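Local coordinates for protein peptidyl tryptophan dihydroxylase (Pseudomonas putida, PDB 7CTQ) that uses FAD to hydroxylate a peptidyl tryptophan twice, a step essential for making the tryptophylquinone cofactor of quinohemoprotein amine dehydrogenase, at residues A[112-123]-A[127-138]. Residues are numbered along the deposited sequence; the frame is centred on the assembly and turned at random.
Sequences GRVREVVRDVGH and LDDGQVLQADFL. With FAD (flavin-adenine dinucleotide), chain C.
The imidazole of His-123 lies flat over the side chain of Leu-138, whose CB sits 3.7 Å from the ring centroid and almost on the ring normal, a CH-pi contact. On the opposite face, offset toward the rim, comes Arg-119 NH1, itself paired with Asp-256. With CG of His-123 beside its own backbone N (chi1 -68°), the ring is set with Ala-135 O in its plane at the edge, CD2 nearest to it, and one face over Leu-138 CB. The backbones of His-123 and Ala-135 form a hydrogen-bonded antiparallel pair: His-123 N gives a 2.6 Å bond to Ala-135 O, and Ala-135 N returns one of 2.9 Å to His-123 O. The CB atoms of the pair touch on the same face of the sheet. Leu-138 CD2 touches Val-117 CG1 (4.1 Å), an apolar contact between strands 137-140 and 108-119. An alanine in place of His-123 would probably leave Leu-138 CB without its aromatic cover and open a gap between it and the Arg-119 guanidinium. At the other end, Asp-128 N bonds to Arg-113 O at 2.8 Å, while the carboxylate turns back to receive Arg-113 NE on OD1 (2.9 Å, N-H...O 175°). That oxygen lies in the guanidinium plane, though the two flat groups are 67° apart. One residue on from Arg-113, Val-114 N donates an almost straight 3.1 Å bond to N1A of the FAD adenine, and Val-114 CG2 packs near N1A and C2A. Strands 108-119 and 132-135 thus flank strand 123-127, at the outer margin of the FAD-binding Rossmann-type sheet. An exposed salt bridge holds the adenine end, and the buried histidine, bonded through its backbone and packed through its ring, closes the other; the charge on Asp-128 probably steadies the Arg-113 side chain beside the adenine.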
loop_
_atom_site.group_PDB
_atom_site.type_symbol
_atom_site.label_atom_id
_atom_site.label_comp_id
_atom_site.label_asym_id
_atom_site.label_seq_id
_atom_site.Cartn_x
_atom_site.Cartn_y
_atom_site.Cartn_z
ATOM N N GLY A 112 10.917 -11.481 -17.585
ATOM C CA GLY A 112 11.709 -12.562 -17.024
ATOM C C GLY A 112 11.627 -12.647 -15.513
ATOM O O GLY A 112 11.486 -11.645 -14.812
ATOM N N ARG A 113 11.713 -13.872 -14.996
ATOM C CA ARG A 113 11.781 -14.077 -13.557
ATOM C C ARG A 113 13.207 -13.852 -13.072
ATOM O O ARG A 113 14.164 -14.341 -13.682
ATOM C CB ARG A 113 11.316 -15.483 -13.178
ATOM C CG ARG A 113 11.632 -15.836 -11.737
ATOM C CD ARG A 113 10.580 -16.741 -11.124
ATOM N NE ARG A 113 10.788 -18.133 -11.503
ATOM C CZ ARG A 113 10.002 -19.138 -11.131
ATOM N NH1 ARG A 113 10.275 -20.373 -11.532
ATOM N NH2 ARG A 113 8.946 -18.909 -10.359
ATOM N N VAL A 114 13.348 -13.106 -11.980
ATOM C CA VAL A 114 14.658 -12.876 -11.384
ATOM C C VAL A 114 15.062 -14.108 -10.588
ATOM O O VAL A 114 14.296 -14.599 -9.749
ATOM C CB VAL A 114 14.648 -11.621 -10.495
ATOM C CG1 VAL A 114 16.055 -11.333 -9.979
ATOM C CG2 VAL A 114 14.100 -10.424 -11.263
ATOM N N ARG A 115 16.269 -14.610 -10.858
ATOM C CA ARG A 115 16.807 -15.763 -10.142
ATOM C C ARG A 115 17.415 -15.352 -8.811
ATOM O O ARG A 115 17.121 -15.947 -7.768
ATOM C CB ARG A 115 17.870 -16.461 -10.995
ATOM C CG ARG A 115 17.372 -17.639 -11.790
ATOM C CD ARG A 115 18.446 -18.704 -11.994
ATOM N NE ARG A 115 19.249 -18.915 -10.793
ATOM C CZ ARG A 115 20.578 -18.859 -10.759
ATOM N NH1 ARG A 115 21.262 -18.594 -11.866
ATOM N NH2 ARG A 115 21.223 -19.068 -9.617
ATOM N N GLU A 116 18.274 -14.340 -8.837
ATOM C CA GLU A 116 19.101 -14.000 -7.692
ATOM C C GLU A 116 19.748 -12.648 -7.947
ATOM O O GLU A 116 20.083 -12.320 -9.088
ATOM C CB GLU A 116 20.176 -15.069 -7.458
ATOM C CG GLU A 116 20.754 -15.083 -6.054
ATOM C CD GLU A 116 21.555 -16.335 -5.777
ATOM O OE1 GLU A 116 22.429 -16.671 -6.606
ATOM O OE2 GLU A 116 21.308 -16.980 -4.733
ATOM N N VAL A 117 19.906 -11.869 -6.884
ATOM C CA VAL A 117 20.641 -10.615 -6.936
ATOM C C VAL A 117 21.860 -10.772 -6.044
ATOM O O VAL A 117 21.773 -11.368 -4.965
ATOM C CB VAL A 117 19.773 -9.420 -6.493
ATOM C CG1 VAL A 117 20.403 -8.112 -6.952
ATOM C CG2 VAL A 117 18.356 -9.566 -7.037
ATOM N N VAL A 118 23.000 -10.266 -6.503
ATOM C CA VAL A 118 24.264 -10.483 -5.814
ATOM C C VAL A 118 24.995 -9.155 -5.669
ATOM O O VAL A 118 24.828 -8.240 -6.483
ATOM C CB VAL A 118 25.137 -11.517 -6.561
ATOM C CG1 VAL A 118 24.494 -12.899 -6.507
ATOM C CG2 VAL A 118 25.348 -11.088 -8.001
ATOM N N ARG A 119 25.801 -9.046 -4.615
ATOM C CA ARG A 119 26.623 -7.855 -4.392
ATOM C C ARG A 119 27.877 -7.993 -5.249
ATOM O O ARG A 119 28.925 -8.462 -4.801
ATOM C CB ARG A 119 26.952 -7.689 -2.913
ATOM C CG ARG A 119 27.846 -6.489 -2.576
ATOM C CD ARG A 119 27.296 -5.168 -3.108
ATOM N NE ARG A 119 25.998 -4.823 -2.534
ATOM C CZ ARG A 119 25.222 -3.837 -2.979
ATOM N NH1 ARG A 119 25.612 -3.094 -4.007
ATOM N NH2 ARG A 119 24.053 -3.596 -2.400
ATOM N N ASP A 120 27.753 -7.587 -6.512
ATOM C CA ASP A 120 28.820 -7.664 -7.505
ATOM C C ASP A 120 29.054 -6.256 -8.032
ATOM O O ASP A 120 28.264 -5.760 -8.842
ATOM C CB ASP A 120 28.440 -8.621 -8.636
ATOM C CG ASP A 120 29.630 -9.042 -9.479
ATOM O OD1 ASP A 120 29.891 -10.260 -9.561
ATOM O OD2 ASP A 120 30.297 -8.157 -10.063
ATOM N N VAL A 121 30.162 -5.638 -7.604
ATOM C CA VAL A 121 30.394 -4.192 -7.669
ATOM C C VAL A 121 29.080 -3.449 -7.419
ATOM O O VAL A 121 28.831 -2.974 -6.303
ATOM C CB VAL A 121 31.088 -3.747 -8.983
ATOM C CG1 VAL A 121 32.585 -4.021 -8.903
ATOM C CG2 VAL A 121 30.514 -4.401 -10.248
ATOM N N GLY A 122 28.226 -3.351 -8.436
ATOM C CA GLY A 122 26.882 -2.844 -8.234
ATOM C C GLY A 122 25.922 -3.954 -7.862
ATOM O O GLY A 122 26.192 -4.742 -6.950
ATOM N N HIS A 123 24.801 -4.040 -8.569
ATOM C CA HIS A 123 23.822 -5.093 -8.357
ATOM C C HIS A 123 23.879 -6.072 -9.519
ATOM O O HIS A 123 23.766 -5.669 -10.681
ATOM C CB HIS A 123 22.414 -4.513 -8.225
ATOM C CG HIS A 123 22.220 -3.710 -6.983
ATOM N ND1 HIS A 123 21.693 -4.245 -5.828
ATOM C CD2 HIS A 123 22.496 -2.415 -6.708
ATOM C CE1 HIS A 123 21.653 -3.314 -4.894
ATOM N NE2 HIS A 123 22.131 -2.193 -5.404
ATOM N N LEU A 127 18.784 -13.483 -14.078
ATOM C CA LEU A 127 17.451 -13.905 -14.481
ATOM C C LEU A 127 17.426 -15.401 -14.776
ATOM O O LEU A 127 18.464 -16.032 -15.000
ATOM C CB LEU A 127 16.991 -13.120 -15.713
ATOM C CG LEU A 127 16.058 -11.932 -15.479
ATOM C CD1 LEU A 127 16.818 -10.746 -14.889
ATOM C CD2 LEU A 127 15.365 -11.543 -16.777
ATOM N N ASP A 128 16.211 -15.959 -14.790
ATOM C CA ASP A 128 16.040 -17.398 -14.993
ATOM C C ASP A 128 16.607 -17.868 -16.327
ATOM O O ASP A 128 17.121 -18.989 -16.419
ATOM C CB ASP A 128 14.559 -17.762 -14.892
ATOM C CG ASP A 128 14.232 -18.549 -13.639
ATOM O OD1 ASP A 128 13.034 -18.637 -13.297
ATOM O OD2 ASP A 128 15.160 -19.103 -13.014
ATOM N N ASP A 129 16.530 -17.035 -17.367
ATOM C CA ASP A 129 17.047 -17.390 -18.684
ATOM C C ASP A 129 18.556 -17.197 -18.810
ATOM O O ASP A 129 19.084 -17.256 -19.928
ATOM C CB ASP A 129 16.325 -16.585 -19.774
ATOM C CG ASP A 129 16.405 -15.074 -19.559
ATOM O OD1 ASP A 129 17.448 -14.567 -19.086
ATOM O OD2 ASP A 129 15.412 -14.386 -19.881
ATOM N N GLY A 130 19.258 -16.955 -17.704
ATOM C CA GLY A 130 20.695 -16.832 -17.717
ATOM C C GLY A 130 21.228 -15.424 -17.881
ATOM O O GLY A 130 22.408 -15.194 -17.591
ATOM N N GLN A 131 20.404 -14.476 -18.334
ATOM C CA GLN A 131 20.873 -13.104 -18.500
ATOM C C GLN A 131 21.235 -12.478 -17.160
ATOM O O GLN A 131 20.643 -12.779 -16.120
ATOM C CB GLN A 131 19.821 -12.226 -19.178
ATOM C CG GLN A 131 19.367 -12.668 -20.545
ATOM C CD GLN A 131 18.126 -11.917 -20.989
ATOM O OE1 GLN A 131 17.021 -12.447 -20.947
ATOM N NE2 GLN A 131 18.306 -10.670 -21.409
ATOM N N VAL A 132 22.218 -11.584 -17.198
ATOM C CA VAL A 132 22.672 -10.867 -16.020
ATOM C C VAL A 132 22.604 -9.383 -16.341
ATOM O O VAL A 132 23.310 -8.906 -17.237
ATOM C CB VAL A 132 24.096 -11.278 -15.606
ATOM C CG1 VAL A 132 24.587 -10.421 -14.442
ATOM C CG2 VAL A 132 24.124 -12.754 -15.232
ATOM N N LEU A 133 21.747 -8.658 -15.625
ATOM C CA LEU A 133 21.612 -7.217 -15.790
ATOM C C LEU A 133 22.294 -6.506 -14.630
ATOM O O LEU A 133 22.033 -6.815 -13.462
ATOM C CB LEU A 133 20.140 -6.813 -15.885
ATOM C CG LEU A 133 19.339 -7.617 -16.917
ATOM C CD1 LEU A 133 17.848 -7.659 -16.584
ATOM C CD2 LEU A 133 19.571 -7.074 -18.328
ATOM N N GLN A 134 23.179 -5.566 -14.954
ATOM C CA GLN A 134 23.920 -4.820 -13.946
ATOM C C GLN A 134 23.132 -3.576 -13.554
ATOM O O GLN A 134 22.615 -2.863 -14.421
ATOM C CB GLN A 134 25.309 -4.434 -14.463
ATOM C CG GLN A 134 26.211 -3.779 -13.410
ATOM C CD GLN A 134 26.266 -2.255 -13.517
ATOM O OE1 GLN A 134 25.523 -1.638 -14.288
ATOM N NE2 GLN A 134 27.146 -1.643 -12.730
ATOM N N ALA A 135 23.034 -3.323 -12.249
ATOM C CA ALA A 135 22.335 -2.157 -11.729
ATOM C C ALA A 135 23.255 -1.391 -10.795
ATOM O O ALA A 135 23.867 -1.981 -9.900
ATOM C CB ALA A 135 21.054 -2.553 -10.992
ATOM N N ASP A 136 23.365 -0.079 -11.024
ATOM C CA ASP A 136 23.968 0.803 -10.033
ATOM C C ASP A 136 23.002 1.101 -8.896
ATOM O O ASP A 136 23.443 1.361 -7.768
ATOM C CB ASP A 136 24.414 2.111 -10.683
ATOM C CG ASP A 136 25.598 1.924 -11.613
ATOM O OD1 ASP A 136 26.669 1.475 -11.141
ATOM O OD2 ASP A 136 25.445 2.214 -12.819
ATOM N N PHE A 137 21.696 1.073 -9.184
ATOM C CA PHE A 137 20.645 1.265 -8.189
ATOM C C PHE A 137 19.498 0.301 -8.452
ATOM O O PHE A 137 19.007 0.198 -9.583
ATOM C CB PHE A 137 20.105 2.702 -8.183
ATOM C CG PHE A 137 19.329 3.036 -6.934
ATOM C CD1 PHE A 137 18.019 2.598 -6.774
ATOM C CD2 PHE A 137 19.929 3.747 -5.904
ATOM C CE1 PHE A 137 17.310 2.890 -5.606
ATOM C CE2 PHE A 137 19.229 4.044 -4.734
ATOM C CZ PHE A 137 17.927 3.611 -4.586
ATOM N N LEU A 138 19.047 -0.369 -7.396
ATOM C CA LEU A 138 18.000 -1.375 -7.481
ATOM C C LEU A 138 16.743 -0.912 -6.744
ATOM O O LEU A 138 16.804 -0.571 -5.559
ATOM C CB LEU A 138 18.499 -2.695 -6.892
ATOM C CG LEU A 138 17.555 -3.885 -7.038
ATOM C CD1 LEU A 138 17.669 -4.398 -8.448
ATOM C CD2 LEU A 138 17.899 -4.977 -6.033
HETATM P PA FAD C . 2.499 -6.592 -6.940
HETATM O O1A FAD C . 1.257 -5.982 -7.459
HETATM O O2A FAD C . 2.280 -7.955 -6.300
HETATM O O5B FAD C . 3.576 -6.582 -8.072
HETATM C C5B FAD C . 4.730 -7.443 -8.021
HETATM C C4B FAD C . 5.090 -7.762 -9.448
HETATM O O4B FAD C . 6.373 -8.429 -9.474
HETATM C C3B FAD C . 4.111 -8.673 -10.195
HETATM O O3B FAD C . 3.974 -8.244 -11.547
HETATM C C2B FAD C . 4.764 -10.056 -10.071
HETATM O O2B FAD C . 4.460 -10.924 -11.161
HETATM C C1B FAD C . 6.244 -9.675 -10.125
HETATM N N9A FAD C . 7.188 -10.615 -9.537
HETATM C C8A FAD C . 7.060 -11.373 -8.408
HETATM N N7A FAD C . 8.100 -12.121 -8.130
HETATM C C5A FAD C . 8.964 -11.856 -9.177
HETATM C C6A FAD C . 10.247 -12.345 -9.501
HETATM N N6A FAD C . 10.909 -13.239 -8.768
HETATM N N1A FAD C . 10.848 -11.869 -10.623
HETATM C C2A FAD C . 10.193 -10.972 -11.366
HETATM N N3A FAD C . 8.981 -10.446 -11.155
HETATM C C4A FAD C . 8.418 -10.926 -10.043
HETATM N N1 FAD C . -5.692 -4.426 -3.271
HETATM C C2 FAD C . -6.782 -3.736 -3.722
HETATM O O2 FAD C . -6.693 -2.576 -4.126
HETATM N N3 FAD C . -8.019 -4.347 -3.743
HETATM C C4 FAD C . -8.293 -5.638 -3.343
HETATM O O4 FAD C . -9.438 -6.080 -3.419
HETATM C C4X FAD C . -7.134 -6.365 -2.862
HETATM N N5 FAD C . -7.306 -7.595 -2.455
HETATM C C5X FAD C . -6.198 -8.289 -1.995
HETATM C C6 FAD C . -6.365 -9.601 -1.549
HETATM C C7 FAD C . -5.287 -10.335 -1.062
HETATM C C7M FAD C . -5.502 -11.749 -0.593
HETATM C C8 FAD C . -4.014 -9.745 -1.015
HETATM C C8M FAD C . -2.825 -10.515 -0.503
HETATM C C9 FAD C . -3.843 -8.440 -1.463
HETATM C C9A FAD C . -4.922 -7.708 -1.944
HETATM N N10 FAD C . -4.777 -6.385 -2.410
HETATM C C10 FAD C . -5.871 -5.674 -2.862
HETATM C "C1'" FAD C . -3.478 -5.715 -2.337
HETATM C "C2'" FAD C . -2.770 -5.573 -3.675
HETATM O "O2'" FAD C . -2.710 -6.820 -4.368
HETATM C "C3'" FAD C . -1.356 -5.061 -3.410
HETATM O "O3'" FAD C . -1.456 -3.969 -2.503
HETATM C "C4'" FAD C . -0.580 -4.589 -4.636
HETATM O "O4'" FAD C . -0.768 -5.474 -5.744
HETATM C "C5'" FAD C . 0.890 -4.450 -4.320
HETATM O "O5'" FAD C . 1.539 -3.819 -5.433
HETATM P P FAD C . 3.044 -4.084 -5.739
HETATM O O1P FAD C . 3.837 -3.634 -4.503
HETATM O O2P FAD C . 3.432 -3.476 -7.042
HETATM O O3P FAD C . 3.127 -5.667 -5.813
#